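Local structure of sulfur oxidation protein soxB (Thermus thermophilus, 2WDD) at residues V127-D132 and R150-V155; T108-D113 and K310-V315; G27-L32 and H205-Y210. The protein hydrolyses a sulfur-sulfur bond, that of cysteine S-thiosulfonate in the Sox sulfur oxidation pathway, at a site holding two manganese ions. All coordinates share one frame; numbering follows the deposited sequence.

Contact 1: residues V127-D132 and R150-V155. With MN (manganese (II) ion), chain G; MN (manganese (II) ion), chain H.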
loop_
_atom_site.group_PDB
_atom_site.type_symbol
_atom_site.label_atom_id
_atom_site.label_comp_id
_atom_site.label_asym_id
_atom_site.label_seq_id
_atom_site.Cartn_x
_atom_site.Cartn_y
_atom_site.Cartn_z
ATOM N N VAL A 127 1.774 20.118 0.204
ATOM C CA VAL A 127 0.966 18.907 0.170
ATOM C C VAL A 127 1.724 17.909 -0.693
ATOM O O VAL A 127 1.946 18.143 -1.890
ATOM C CB VAL A 127 -0.442 19.193 -0.375
ATOM C CG1 VAL A 127 -1.247 17.895 -0.448
ATOM C CG2 VAL A 127 -1.167 20.214 0.513
ATOM N N LEU A 128 2.141 16.807 -0.078
ATOM C CA LEU A 128 2.973 15.830 -0.767
ATOM C C LEU A 128 2.285 14.490 -0.797
ATOM O O LEU A 128 1.827 14.002 0.236
ATOM C CB LEU A 128 4.302 15.693 -0.038
ATOM C CG LEU A 128 5.059 17.021 0.089
ATOM C CD1 LEU A 128 6.330 16.808 0.880
ATOM C CD2 LEU A 128 5.366 17.584 -1.301
ATOM N N ASP A 129 2.217 13.912 -1.994
ATOM C CA ASP A 129 1.565 12.625 -2.230
ATOM C C ASP A 129 2.626 11.572 -2.571
ATOM O O ASP A 129 3.407 11.740 -3.510
ATOM C CB ASP A 129 0.598 12.803 -3.389
ATOM C CG ASP A 129 -0.138 11.533 -3.743
ATOM O OD1 ASP A 129 0.172 10.465 -3.169
ATOM O OD2 ASP A 129 -1.061 11.630 -4.569
ATOM N N GLY A 130 2.693 10.509 -1.772
ATOM C CA GLY A 130 3.706 9.486 -1.950
ATOM C C GLY A 130 3.494 8.456 -3.049
ATOM O O GLY A 130 4.315 7.549 -3.182
ATOM N N GLY A 131 2.446 8.596 -3.858
ATOM C CA GLY A 131 2.239 7.668 -4.966
ATOM C C GLY A 131 1.311 6.508 -4.639
ATOM O O GLY A 131 0.843 6.370 -3.510
ATOM N N ASP A 132 1.056 5.661 -5.635
ATOM C CA ASP A 132 0.044 4.598 -5.536
ATOM C C ASP A 132 -1.267 5.299 -5.252
ATOM O O ASP A 132 -2.022 4.919 -4.359
ATOM C CB ASP A 132 0.359 3.572 -4.449
ATOM C CG ASP A 132 1.292 2.486 -4.938
ATOM O OD1 ASP A 132 1.695 2.535 -6.118
ATOM O OD2 ASP A 132 1.622 1.581 -4.151
ATOM N N ARG A 150 -8.068 14.526 -11.176
ATOM C CA ARG A 150 -8.920 15.700 -11.015
ATOM C C ARG A 150 -9.128 16.005 -9.541
ATOM O O ARG A 150 -9.169 17.166 -9.141
ATOM C CB ARG A 150 -10.254 15.540 -11.751
ATOM C CG ARG A 150 -10.086 15.559 -13.265
ATOM C CD ARG A 150 -11.402 15.704 -14.022
ATOM N NE ARG A 150 -11.176 15.729 -15.470
ATOM C CZ ARG A 150 -10.766 16.798 -16.151
ATOM N NH1 ARG A 150 -10.567 17.951 -15.528
ATOM N NH2 ARG A 150 -10.561 16.718 -17.459
ATOM N N TRP A 151 -9.201 14.961 -8.719
ATOM C CA TRP A 151 -9.321 15.176 -7.287
ATOM C C TRP A 151 -8.034 15.788 -6.719
ATOM O O TRP A 151 -8.082 16.736 -5.927
ATOM C CB TRP A 151 -9.687 13.890 -6.544
ATOM C CG TRP A 151 -9.418 14.050 -5.095
ATOM C CD1 TRP A 151 -10.120 14.833 -4.216
ATOM C CD2 TRP A 151 -8.278 13.568 -4.378
ATOM N NE1 TRP A 151 -9.516 14.817 -2.988
ATOM C CE2 TRP A 151 -8.369 14.068 -3.064
ATOM C CE3 TRP A 151 -7.187 12.760 -4.717
ATOM C CZ2 TRP A 151 -7.426 13.762 -2.079
ATOM C CZ3 TRP A 151 -6.251 12.463 -3.740
ATOM C CH2 TRP A 151 -6.372 12.972 -2.440
ATOM N N GLN A 152 -6.875 15.277 -7.135
ATOM C CA GLN A 152 -5.617 15.843 -6.649
ATOM C C GLN A 152 -5.593 17.342 -6.947
ATOM O O GLN A 152 -5.124 18.148 -6.137
ATOM C CB GLN A 152 -4.416 15.182 -7.325
ATOM C CG GLN A 152 -4.060 13.787 -6.824
ATOM C CD GLN A 152 -2.946 13.180 -7.658
ATOM O OE1 GLN A 152 -3.046 13.120 -8.882
ATOM N NE2 GLN A 152 -1.857 12.784 -7.012
ATOM N N ASN A 153 -6.128 17.708 -8.108
ATOM C CA ASN A 153 -6.164 19.107 -8.518
ATOM C C ASN A 153 -7.105 19.945 -7.651
ATOM O O ASN A 153 -6.834 21.122 -7.397
ATOM C CB ASN A 153 -6.552 19.213 -9.993
ATOM C CG ASN A 153 -5.423 18.807 -10.918
ATOM O OD1 ASN A 153 -4.285 18.627 -10.484
ATOM N ND2 ASN A 153 -5.735 18.650 -12.202
ATOM N N LEU A 154 -8.208 19.352 -7.199
ATOM C CA LEU A 154 -9.132 20.064 -6.327
ATOM C C LEU A 154 -8.469 20.328 -4.970
ATOM O O LEU A 154 -8.578 21.420 -4.415
ATOM C CB LEU A 154 -10.425 19.273 -6.127
ATOM C CG LEU A 154 -11.371 19.195 -7.320
ATOM C CD1 LEU A 154 -12.504 18.213 -7.044
ATOM C CD2 LEU A 154 -11.919 20.588 -7.633
ATOM N N VAL A 155 -7.776 19.328 -4.426
ATOM C CA VAL A 155 -7.109 19.541 -3.147
ATOM C C VAL A 155 -5.891 20.454 -3.298
ATOM O O VAL A 155 -5.663 21.335 -2.467
ATOM C CB VAL A 155 -6.769 18.219 -2.424
ATOM C CG1 VAL A 155 -6.203 17.203 -3.389
ATOM C CG2 VAL A 155 -5.796 18.476 -1.275
HETATM MN MN MN G . 0.736 0.948 -2.237
HETATM MN MN MN H . 3.687 0.710 -3.961
HETATM O O HOH W 1 2.555 -0.056 -2.347
#

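Contact 2: residues T108-D113 and K310-V315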
loop_
_atom_site.group_PDB
_atom_site.type_symbol
_atom_site.label_atom_id
_atom_site.label_comp_id
_atom_site.label_asym_id
_atom_site.label_seq_id
_atom_site.Cartn_x
_atom_site.Cartn_y
_atom_site.Cartn_z
ATOM N N THR A 108 -9.625 15.715 1.914
ATOM C CA THR A 108 -9.533 17.095 1.421
ATOM C C THR A 108 -9.880 18.092 2.524
ATOM O O THR A 108 -9.176 19.085 2.712
ATOM C CB THR A 108 -10.432 17.294 0.206
ATOM O OG1 THR A 108 -10.026 16.396 -0.831
ATOM C CG2 THR A 108 -10.340 18.728 -0.300
ATOM N N ALA A 109 -10.955 17.821 3.256
ATOM C CA ALA A 109 -11.373 18.700 4.348
ATOM C C ALA A 109 -10.248 18.856 5.372
ATOM O O ALA A 109 -9.950 19.965 5.830
ATOM C CB ALA A 109 -12.632 18.153 5.020
ATOM N N LEU A 110 -9.610 17.738 5.712
ATOM C CA LEU A 110 -8.516 17.750 6.673
ATOM C C LEU A 110 -7.289 18.499 6.149
ATOM O O LEU A 110 -6.708 19.327 6.848
ATOM C CB LEU A 110 -8.142 16.319 7.070
ATOM C CG LEU A 110 -7.032 16.192 8.119
ATOM C CD1 LEU A 110 -7.362 17.033 9.356
ATOM C CD2 LEU A 110 -6.849 14.728 8.486
ATOM N N ILE A 111 -6.883 18.212 4.915
ATOM C CA ILE A 111 -5.734 18.895 4.334
ATOM C C ILE A 111 -5.987 20.401 4.322
ATOM O O ILE A 111 -5.110 21.189 4.669
ATOM C CB ILE A 111 -5.441 18.376 2.904
ATOM C CG1 ILE A 111 -4.919 16.937 2.960
ATOM C CG2 ILE A 111 -4.455 19.295 2.171
ATOM C CD1 ILE A 111 -4.875 16.241 1.609
ATOM N N ARG A 112 -7.184 20.795 3.905
ATOM C CA ARG A 112 -7.515 22.217 3.835
ATOM C C ARG A 112 -7.512 22.856 5.216
ATOM O O ARG A 112 -7.029 23.973 5.393
ATOM C CB ARG A 112 -8.866 22.418 3.150
ATOM C CG ARG A 112 -8.784 22.252 1.653
ATOM C CD ARG A 112 -10.135 22.381 1.007
ATOM N NE ARG A 112 -10.043 22.177 -0.432
ATOM C CZ ARG A 112 -11.085 21.947 -1.222
ATOM N NH1 ARG A 112 -12.305 21.898 -0.707
ATOM N NH2 ARG A 112 -10.904 21.766 -2.520
ATOM N N ASP A 113 -8.054 22.142 6.192
ATOM C CA ASP A 113 -8.098 22.641 7.563
ATOM C C ASP A 113 -6.678 22.940 8.034
ATOM O O ASP A 113 -6.373 24.040 8.496
ATOM C CB ASP A 113 -8.745 21.599 8.478
ATOM C CG ASP A 113 -8.726 22.007 9.940
ATOM O OD1 ASP A 113 -9.589 22.817 10.336
ATOM O OD2 ASP A 113 -7.899 21.468 10.706
ATOM N N LYS A 310 -6.321 6.725 5.110
ATOM C CA LYS A 310 -6.622 6.663 6.532
ATOM C C LYS A 310 -6.036 7.756 7.396
ATOM O O LYS A 310 -6.604 8.084 8.443
ATOM C CB LYS A 310 -6.386 5.268 7.114
ATOM C CG LYS A 310 -4.945 4.874 7.323
ATOM C CD LYS A 310 -4.834 3.363 7.628
ATOM C CE LYS A 310 -5.436 2.994 8.984
ATOM N NZ LYS A 310 -5.182 1.546 9.370
ATOM N N ALA A 311 -4.909 8.318 6.974
ATOM C CA ALA A 311 -4.235 9.323 7.774
ATOM C C ALA A 311 -3.568 10.393 6.939
ATOM O O ALA A 311 -3.103 10.142 5.829
ATOM C CB ALA A 311 -3.188 8.651 8.654
ATOM N N LEU A 312 -3.457 11.582 7.524
ATOM C CA LEU A 312 -2.707 12.662 6.924
ATOM C C LEU A 312 -1.580 12.889 7.921
ATOM O O LEU A 312 -1.831 13.084 9.114
ATOM C CB LEU A 312 -3.548 13.935 6.821
ATOM C CG LEU A 312 -2.742 15.092 6.221
ATOM C CD1 LEU A 312 -2.469 14.846 4.730
ATOM C CD2 LEU A 312 -3.484 16.422 6.422
ATOM N N MET A 313 -0.343 12.759 7.460
ATOM C CA MET A 313 0.795 12.958 8.342
ATOM C C MET A 313 1.202 14.416 8.290
ATOM O O MET A 313 1.544 14.930 7.223
ATOM C CB MET A 313 1.976 12.081 7.933
ATOM C CG MET A 313 2.040 10.780 8.717
ATOM S SD MET A 313 0.526 9.817 8.669
ATOM C CE MET A 313 0.460 9.406 6.886
ATOM N N ARG A 314 1.153 15.092 9.437
ATOM C CA ARG A 314 1.565 16.483 9.483
ATOM C C ARG A 314 2.961 16.532 10.069
ATOM O O ARG A 314 3.192 16.077 11.196
ATOM C CB ARG A 314 0.612 17.339 10.313
ATOM C CG ARG A 314 1.123 18.780 10.460
ATOM C CD ARG A 314 0.111 19.725 11.107
ATOM N NE ARG A 314 0.791 20.967 11.482
ATOM C CZ ARG A 314 0.188 22.046 11.968
ATOM N NH1 ARG A 314 -1.127 22.067 12.114
ATOM N NH2 ARG A 314 0.911 23.105 12.305
ATOM N N VAL A 315 3.907 17.019 9.275
ATOM C CA VAL A 315 5.295 17.083 9.705
ATOM C C VAL A 315 5.759 18.531 9.710
ATOM O O VAL A 315 5.937 19.133 8.651
ATOM C CB VAL A 315 6.213 16.229 8.822
ATOM C CG1 VAL A 315 7.638 16.199 9.383
ATOM C CG2 VAL A 315 5.659 14.806 8.679
#

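Contact 3: residues G27-L32 and H205-Y210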
loop_
_atom_site.group_PDB
_atom_site.type_symbol
_atom_site.label_atom_id
_atom_site.label_comp_id
_atom_site.label_asym_id
_atom_site.label_seq_id
_atom_site.Cartn_x
_atom_site.Cartn_y
_atom_site.Cartn_z
ATOM N N GLY A 27 7.614 25.435 14.028
ATOM C CA GLY A 27 8.582 25.501 12.952
ATOM C C GLY A 27 8.374 26.477 11.812
ATOM O O GLY A 27 7.536 27.387 11.872
ATOM N N ASP A 28 9.172 26.269 10.769
ATOM C CA ASP A 28 9.207 27.121 9.592
ATOM C C ASP A 28 8.404 26.587 8.416
ATOM O O ASP A 28 7.989 27.354 7.546
ATOM C CB ASP A 28 10.657 27.281 9.143
ATOM C CG ASP A 28 11.576 27.689 10.280
ATOM O OD1 ASP A 28 11.412 28.819 10.781
ATOM O OD2 ASP A 28 12.454 26.890 10.676
ATOM N N ALA A 29 8.241 25.271 8.357
ATOM C CA ALA A 29 7.540 24.661 7.234
ATOM C C ALA A 29 6.711 23.490 7.710
ATOM O O ALA A 29 7.068 22.806 8.670
ATOM C CB ALA A 29 8.542 24.190 6.184
ATOM N N THR A 30 5.611 23.246 7.018
ATOM C CA THR A 30 4.767 22.119 7.356
ATOM C C THR A 30 4.540 21.291 6.118
ATOM O O THR A 30 4.152 21.820 5.079
ATOM C CB THR A 30 3.430 22.557 7.936
ATOM O OG1 THR A 30 3.660 23.255 9.168
ATOM C CG2 THR A 30 2.538 21.330 8.199
ATOM N N LEU A 31 4.744 19.985 6.249
ATOM C CA LEU A 31 4.479 19.055 5.157
ATOM C C LEU A 31 3.214 18.276 5.526
ATOM O O LEU A 31 3.083 17.765 6.647
ATOM C CB LEU A 31 5.657 18.099 4.946
ATOM C CG LEU A 31 7.058 18.721 4.848
ATOM C CD1 LEU A 31 8.102 17.652 4.629
ATOM C CD2 LEU A 31 7.097 19.758 3.724
ATOM N N LEU A 32 2.255 18.252 4.607
ATOM C CA LEU A 32 1.005 17.513 4.782
ATOM C C LEU A 32 1.154 16.361 3.801
ATOM O O LEU A 32 1.130 16.556 2.583
ATOM C CB LEU A 32 -0.207 18.383 4.459
ATOM C CG LEU A 32 -0.255 19.638 5.354
ATOM C CD1 LEU A 32 -1.394 20.584 4.952
ATOM C CD2 LEU A 32 -0.354 19.250 6.840
ATOM N N HIS A 205 11.980 24.686 -2.522
ATOM C CA HIS A 205 10.916 25.586 -2.115
ATOM C C HIS A 205 11.412 26.568 -1.068
ATOM O O HIS A 205 12.138 26.193 -0.154
ATOM C CB HIS A 205 9.774 24.787 -1.499
ATOM C CG HIS A 205 9.031 23.947 -2.488
ATOM N ND1 HIS A 205 7.920 24.403 -3.165
ATOM C CD2 HIS A 205 9.230 22.672 -2.901
ATOM C CE1 HIS A 205 7.483 23.452 -3.975
ATOM N NE2 HIS A 205 8.263 22.395 -3.836
ATOM N N ARG A 206 10.975 27.817 -1.181
ATOM C CA ARG A 206 11.344 28.827 -0.205
ATOM C C ARG A 206 10.493 28.630 1.040
ATOM O O ARG A 206 9.269 28.533 0.962
ATOM C CB ARG A 206 11.121 30.230 -0.773
ATOM C CG ARG A 206 12.242 30.715 -1.677
ATOM C CD ARG A 206 12.376 32.234 -1.631
ATOM N NE ARG A 206 11.352 32.901 -2.429
ATOM C CZ ARG A 206 11.140 34.214 -2.433
ATOM N NH1 ARG A 206 10.183 34.730 -3.192
ATOM N NH2 ARG A 206 11.884 35.012 -1.681
ATOM N N VAL A 207 11.157 28.554 2.186
ATOM C CA VAL A 207 10.485 28.406 3.470
ATOM C C VAL A 207 11.035 29.526 4.335
ATOM O O VAL A 207 11.986 29.328 5.089
ATOM C CB VAL A 207 10.781 27.033 4.107
ATOM C CG1 VAL A 207 10.461 27.061 5.595
ATOM C CG2 VAL A 207 9.997 25.939 3.409
ATOM N N GLY A 208 10.492 30.727 4.162
ATOM C CA GLY A 208 10.998 31.881 4.876
ATOM C C GLY A 208 12.392 32.189 4.367
ATOM O O GLY A 208 12.597 32.397 3.170
ATOM N N PRO A 209 13.386 32.182 5.265
ATOM C CA PRO A 209 14.768 32.474 4.872
ATOM C C PRO A 209 15.567 31.235 4.473
ATOM O O PRO A 209 16.729 31.341 4.076
ATOM C CB PRO A 209 15.359 33.085 6.142
ATOM C CG PRO A 209 14.614 32.419 7.242
ATOM C CD PRO A 209 13.214 32.192 6.729
ATOM N N TYR A 210 14.951 30.062 4.593
ATOM C CA TYR A 210 15.626 28.815 4.237
ATOM C C TYR A 210 15.114 28.299 2.902
ATOM O O TYR A 210 14.136 28.806 2.364
ATOM C CB TYR A 210 15.368 27.732 5.289
ATOM C CG TYR A 210 15.518 28.197 6.716
ATOM C CD1 TYR A 210 16.740 28.104 7.364
ATOM C CD2 TYR A 210 14.434 28.700 7.420
ATOM C CE1 TYR A 210 16.885 28.516 8.675
ATOM C CE2 TYR A 210 14.571 29.129 8.729
ATOM C CZ TYR A 210 15.796 29.024 9.352
ATOM O OH TYR A 210 15.937 29.440 10.656
HETATM O O HOH W 2 14.172 27.331 12.619
#

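Contact 1: residues V127-D132 and R150-V155
Asp129, last residue of strand 124-129, and Gln152 of helix 146-155 are where the two backbones come nearest, their CA atoms 9.0 Å apart, a gap spanned mainly by the extended glutamine, which reaches the short aspartate. The link is one hydrogen bond: NE2 of Gln152 donates an N-H to OD2 of Asp129 across 2.8 Å, on the anti side of the carboxylate and bent to 133° at the hydrogen. Amide and carboxylate meet with their planes 81° apart. Asp129 has CG anti to its own N (chi1 180°), directing the carboxylate at the helix, and each oxygen is held. OD2 also accepts from OG1 of Thr133, while OD1 takes the backbone N of Gly131 at 3.0 Å from well above the carboxylate plane. The resulting Asx turn ties the loop to the strand end, and three residues after Asp129 comes Asp132. Its OD2 bridges both manganese ions at 2.2 Å each; its OD1 accepts from the backbone N of Trp164. A water also joins the two ions. The further protein ligands are Asp36, His38 and His288 for one ion and His163, His263 and His286 for the other. A Gly-Asp loop after a strand end, with the aspartate bridging two metals, is characteristic of the metallophosphoesterase fold.

Contact 2: residues T108-D113 and K310-V315
Of residues 310-315, Leu312 is the one that touches residues 108-113 of helix 104-120, set against Leu110 and Ile111. Ahead of it, Lys310 belongs to the loop leading into the strand and turns elsewhere: its NZ forms a salt bridge with Glu48 and hydrogen bonds to the carbonyl oxygens of Phe46 and Leu85. Ala311 opens the strand with its methyl pointing away from the helix. Leu312 then points toward it. With CG anti to the backbone N (chi1 178°), the branched end is carried out from the sheet, and its two methyls straddle one atom of the isoleucine: Leu312 CD1 lies 3.7 Å from Ile111 CG1, and Leu312 CD2 lies 3.8 Å from Ile111 CG1. The Ile111 side chain runs across that of Leu312 at about a right angle. The same Leu312 CD2 also lies 3.9 Å from CG of Leu110, and Leu110 in turn reaches back with CD2 to lie 3.8 Å from CB of Leu312. The strand leucine is therefore wedged between two consecutive helix residues, all three buried. This is helix-on-sheet packing in an alpha/beta layered fold: helix 104-120 lies in the beta-alpha-beta crossover from strand 29-34 to its parallel neighbour 124-129 and also covers the antiparallel strand 311-320. Met313, next along, follows the strand's alternation and packs on Tyr33 and Val331 instead. Arg314 swings its extended chain back to the helix side, where NH1 hydrogen-bonds OE1 of Gln114 and NE forms a salt bridge with Asp316. Asp113 has its own salt bridge to Arg117, and its OD2 stays 6.9 Å from NH1 of Arg314. Val315 is joined by backbone hydrogen bonding to Leu31 of strand 29-34.

Contact 3: residues G27-L32 and H205-Y210
Val207 sets its two methyls against the start of strand 29-34, with its CA 6.1 Å from that of Ala29. Its CG1 lies anti to the backbone N (chi1 162°), which lays the isopropyl fork over the Ala29 methyl: CG1 is 3.5 Å and CG2 3.6 Å from Ala29 CB. CG1 reaches further, to 3.2 Å from the carbonyl O of Asp28, and it also touches CB of that residue. Asp28 keeps its CG anti to the carbonyl carbon (chi1 -50°), and the carboxylate meets the Tyr210 ring obliquely, at CE2, rather than pairing with its hydroxyl. OD2 approaches CE2 of Tyr210 to 3.6 Å, with carboxylate and ring planes 45° apart. The stronger ties of OD2 lie elsewhere: it accepts from the backbone N of Leu319 and from a water at 2.6 Å, which is only weakly linked to OH of Tyr210. An alanine here would remove the carboxylate, and is likely to leave the backbone N of Leu319 without its side-chain acceptor and a gap next to CE2 of Tyr210. A classic beta bulge, in which Asp28 and Ala29 share Leu317 as partner, begins the strand. Opposite them, Val207 and Tyr210 close a type II' turn through paired backbone bonds, Val207 N to Tyr210 O at 3.0 Å and Tyr210 N to Val207 O at 3.1 Å. Gly208, with positive phi, takes the first corner of that turn. Leu319 of strand 311-320 touches both Val207 and Tyr210. The arrangement is that of a two-residue beta hairpin, strands 202-207 and 210-217, packed by its tip against the other sheet at one end of the two-sheet core of the alpha/beta sandwich of the metallophosphoesterase fold.

Overall arrangement
All three contacts meet round one mixed sheet. Strand 29-34 stands between the other two strands: Leu128 N of contact 1 lies 2.9 Å from Leu32 O of contact 3, and Leu31 N of contact 3 lies 2.8 Å from Val315 O of contact 2. The helices join contacts 1 and 2, whose centres are about 12 Å apart, through Trp151 NE1 and Thr108 OG1 at 2.7 Å, with Ile111 packing on Val127 and Val155. Contact 1 reaches the manganese centre through Asp132. Contacts 2 and 3 lie away from it. Contact 3, where the hairpin of the second sheet closes on the first, has its centre about 19 Å from that of contact 1.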